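Local atomic coordinates of acylphosphatase (Coxiella burnetii, PDB entry 3TRG), a protein that catalyses the hydrolysis of acyl phosphates to a carboxylate and phosphate. Residues A[9-14]-A[58-63]. Residues are numbered along the deposited sequence; the frame is centred on the assembly and turned at random. Where two conformers were deposited one is given.
Sequences KNETCI and GERDSI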
ATOM      1  N   LYS A   9     -18.953   1.163  -6.351  1.00 12.77           N
ATOM      2  CA  LYS A   9     -18.711   2.296  -7.233  1.00 10.40           C
ATOM      3  C   LYS A   9     -17.480   3.092  -6.806  1.00  9.52           C
ATOM      4  O   LYS A   9     -16.662   3.500  -7.634  1.00 12.55           O
ATOM      5  CB  LYS A   9     -19.942   3.206  -7.191  1.00 17.17           C
ATOM      6  CG  LYS A   9     -19.961   4.314  -8.206  1.00 24.54           C
ATOM      7  CD  LYS A   9     -21.222   5.173  -8.058  1.00 25.34           C
ATOM      8  CE  LYS A   9     -22.498   4.358  -8.223  1.00 26.07           C
ATOM      9  NZ  LYS A   9     -23.728   5.219  -8.192  1.00 24.77           N
ATOM     10  N   ASN A  10     -17.363   3.310  -5.501  1.00  8.83           N
ATOM     11  CA  ASN A  10     -16.403   4.261  -4.961  1.00  7.01           C
ATOM     12  C   ASN A  10     -15.101   3.641  -4.476  1.00 10.37           C
ATOM     13  O   ASN A  10     -14.264   4.333  -3.903  1.00 11.56           O
ATOM     14  CB  ASN A  10     -17.045   5.058  -3.819  1.00 10.82           C
ATOM     15  CG  ASN A  10     -18.049   6.079  -4.313  1.00  9.97           C
ATOM     16  OD1 ASN A  10     -17.891   6.642  -5.391  1.00 12.60           O
ATOM     17  ND2 ASN A  10     -19.092   6.320  -3.522  1.00 12.09           N
ATOM     18  N   GLU A  11     -14.920   2.343  -4.692  1.00 10.31           N
ATOM     19  CA  GLU A  11     -13.692   1.701  -4.233  1.00  9.77           C
ATOM     20  C   GLU A  11     -13.050   0.845  -5.315  1.00  9.46           C
ATOM     21  O   GLU A  11     -13.726   0.334  -6.212  1.00 10.58           O
ATOM     22  CB  GLU A  11     -13.954   0.873  -2.970  1.00 12.26           C
ATOM     23  CG  GLU A  11     -14.531   1.704  -1.833  1.00 11.41           C
ATOM     24  CD  GLU A  11     -14.930   0.884  -0.620  1.00 16.72           C
ATOM     25  OE1 GLU A  11     -14.694  -0.342  -0.604  1.00 20.38           O
ATOM     26  OE2 GLU A  11     -15.491   1.478   0.321  1.00 17.70           O
ATOM     27  N   THR A  12     -11.733   0.702  -5.232  1.00  7.13           N
ATOM     28  CA  THR A  12     -11.029  -0.225  -6.101  1.00  8.40           C
ATOM     29  C   THR A  12      -9.807  -0.761  -5.367  1.00  7.96           C
ATOM     30  O   THR A  12      -9.622  -0.489  -4.187  1.00  8.44           O
ATOM     31  CB  THR A  12     -10.613   0.445  -7.430  1.00  9.16           C
ATOM     32  OG1 THR A  12     -10.180  -0.555  -8.357  1.00  9.49           O
ATOM     33  CG2 THR A  12      -9.499   1.463  -7.191  1.00  9.52           C
ATOM     34  N   CYS A  13      -8.979  -1.528  -6.062  1.00  8.37           N
ATOM     35  CA  CYS A  13      -7.769  -2.071  -5.462  1.00  6.24           C
ATOM     36  C   CYS A  13      -6.577  -1.818  -6.373  1.00  6.71           C
ATOM     37  O   CYS A  13      -6.719  -1.780  -7.602  1.00  7.20           O
ATOM     38  CB  CYS A  13      -7.900  -3.581  -5.242  1.00  7.44           C
ATOM     39  SG  CYS A  13      -9.134  -4.100  -4.042  1.00  7.60           S
ATOM     40  N   ILE A  14      -5.404  -1.655  -5.766  1.00  6.37           N
ATOM     41  CA  ILE A  14      -4.159  -1.560  -6.523  1.00  5.69           C
ATOM     42  C   ILE A  14      -3.121  -2.531  -5.961  1.00  8.06           C
ATOM     43  O   ILE A  14      -3.203  -2.937  -4.796  1.00  8.13           O
ATOM     44  CB  ILE A  14      -3.573  -0.124  -6.522  1.00  6.16           C
ATOM     45  CG1 ILE A  14      -3.154   0.296  -5.109  1.00  9.22           C
ATOM     46  CG2 ILE A  14      -4.567   0.870  -7.135  1.00  7.48           C
ATOM     47  CD1 ILE A  14      -2.304   1.566  -5.081  1.00 10.35           C
ATOM     48  N   GLY A  58      -9.791   0.392  -1.346  1.00  6.76           N
ATOM     49  CA  GLY A  58     -10.650   1.361  -0.697  1.00  7.74           C
ATOM     50  C   GLY A  58     -10.966   2.496  -1.649  1.00 10.15           C
ATOM     51  O   GLY A  58     -10.890   2.337  -2.868  1.00  9.00           O
ATOM     52  N   GLU A  59     -11.322   3.647  -1.095  1.00  9.52           N
ATOM     53  CA  GLU A  59     -11.672   4.795  -1.920  1.00  9.82           C
ATOM     54  C   GLU A  59     -10.461   5.311  -2.693  1.00  8.35           C
ATOM     55  O   GLU A  59      -9.330   5.237  -2.214  1.00  8.84           O
ATOM     56  CB  GLU A  59     -12.319   5.877  -1.059  1.00  9.93           C
ATOM     57  CG  GLU A  59     -13.656   5.403  -0.507  1.00 13.04           C
ATOM     58  CD  GLU A  59     -14.455   6.490   0.173  1.00 19.83           C
ATOM     59  OE1 GLU A  59     -13.868   7.526   0.544  1.00 19.20           O
ATOM     60  OE2 GLU A  59     -15.681   6.303   0.327  1.00 21.36           O
ATOM     61  N   ARG A  60     -10.696   5.816  -3.900  1.00  9.39           N
ATOM     62  CA  ARG A  60      -9.598   6.183  -4.797  1.00  7.17           C
ATOM     63  C   ARG A  60      -8.764   7.370  -4.310  1.00  8.47           C
ATOM     64  O   ARG A  60      -7.548   7.392  -4.505  1.00  8.77           O
ATOM     65  CB  ARG A  60     -10.124   6.422  -6.215  1.00  6.95           C
ATOM     66  CG  ARG A  60     -10.682   5.151  -6.853  1.00  7.29           C
ATOM     67  CD  ARG A  60     -11.368   5.447  -8.179  1.00  7.62           C
ATOM     68  NE  ARG A  60     -11.960   4.254  -8.780  1.00  9.07           N
ATOM     69  CZ  ARG A  60     -13.173   3.794  -8.482  1.00  9.82           C
ATOM     70  NH1 ARG A  60     -13.914   4.423  -7.578  1.00 12.00           N
ATOM     71  NH2 ARG A  60     -13.643   2.704  -9.078  1.00 10.35           N
ATOM     72  N   ASP A  61      -9.400   8.352  -3.678  1.00  8.75           N
ATOM     73  CA  ASP A  61      -8.639   9.458  -3.117  1.00 10.05           C
ATOM     74  C   ASP A  61      -7.611   8.931  -2.117  1.00  9.47           C
ATOM     75  O   ASP A  61      -6.453   9.341  -2.143  1.00 11.37           O
ATOM     76  CB  ASP A  61      -9.552  10.477  -2.435  1.00 12.19           C
ATOM     77  CG  ASP A  61     -10.295  11.363  -3.421  1.00 16.01           C
ATOM     78  OD1 ASP A  61     -10.224  11.116  -4.641  1.00 13.12           O
ATOM     79  OD2 ASP A  61     -10.960  12.313  -2.957  1.00 16.47           O
ATOM     80  N   SER A  62      -8.042   8.025  -1.239  1.00  8.37           N
ATOM     81  CA  SER A  62      -7.137   7.425  -0.256  1.00  9.41           C
ATOM     82  C   SER A  62      -6.027   6.630  -0.936  1.00 11.31           C
ATOM     83  O   SER A  62      -4.858   6.732  -0.565  1.00  8.27           O
ATOM     84  CB  SER A  62      -7.899   6.529   0.721  1.00 12.09           C
ATOM     85  OG  SER A  62      -8.690   7.310   1.599  1.00 15.28           O
ATOM     86  N   ILE A  63      -6.397   5.824  -1.923  0.86  8.66           N
ATOM     87  CA  ILE A  63      -5.413   5.067  -2.692  0.86  9.21           C
ATOM     88  C   ILE A  63      -4.339   5.998  -3.263  0.86 11.10           C
ATOM     89  O   ILE A  63      -3.136   5.737  -3.143  0.86  9.13           O
ATOM     90  CB  ILE A  63      -6.098   4.258  -3.818  0.86  9.31           C
ATOM     91  CG1 ILE A  63      -6.912   3.107  -3.216  0.86 10.49           C
ATOM     92  CG2 ILE A  63      -5.077   3.738  -4.823  0.86 11.43           C
ATOM     93  CD1 ILE A  63      -7.679   2.305  -4.234  0.86 11.29           C
TER
HETATM   94  O   HOH W   1     -15.826   0.721  -9.344  0.98 18.86           O
HETATM   95  O   HOH W   2     -13.205   6.330  -5.135  0.82 15.21           O
HETATM   96  O   HOH W   3     -16.904   3.747   0.028  0.91 22.00           O
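R60, in the first turn of helix 60-69, reaches across to K9 O in helix 6-10. Its chain is extended from CG to NE, with CG beside its own backbone N (chi1 -65°). NH1 donates to K9 O at 2.9 Å, in the carbonyl plane and on a lone pair. The oxygen also lies close to the guanidinium plane, and NH2 adds a weak bond to it. E11 C sits over one face of the group, toward its rim. A water bridges N10 O to R60 N and NH1.

Next along the strand, T12 and G58 form an antiparallel hydrogen-bonded pair. T12 N gives to G58 O and G58 N to T12 O, both at 3.0 Å. T12 turns OG1 anti to its backbone N (chi1 -168°), and this hydroxyl is hydrogen-bonded to E86 of strand 78-87. The T12 side chain crosses those of I63 and R60 at about a right angle; its CG2 lies 3.6 Å from I63 CD1 and 3.9 Å from R60 CG. The side chains of I14 and I63 slide past each other in opposite directions, with CG2 of I63 3.5 Å from CD1 of I14.

On the other side of the strand, E11 CG packs on E59 CG at 4.0 Å. A water links E11 OE2 to E59 OE2, and E11 OE2 also forms a salt bridge with K7.

The contact joins the start of strand 11-19, an inner strand of the acylphosphatase sheet, to the start of helix 60-69, near the C13-C57 disulfide and away from the predicted active-site residues. Its polar grip is on backbone carbonyls, while E11 OE2 and E59 OE2 stay 4.8 Å apart, their likely repulsion probably eased by the shared water and K7.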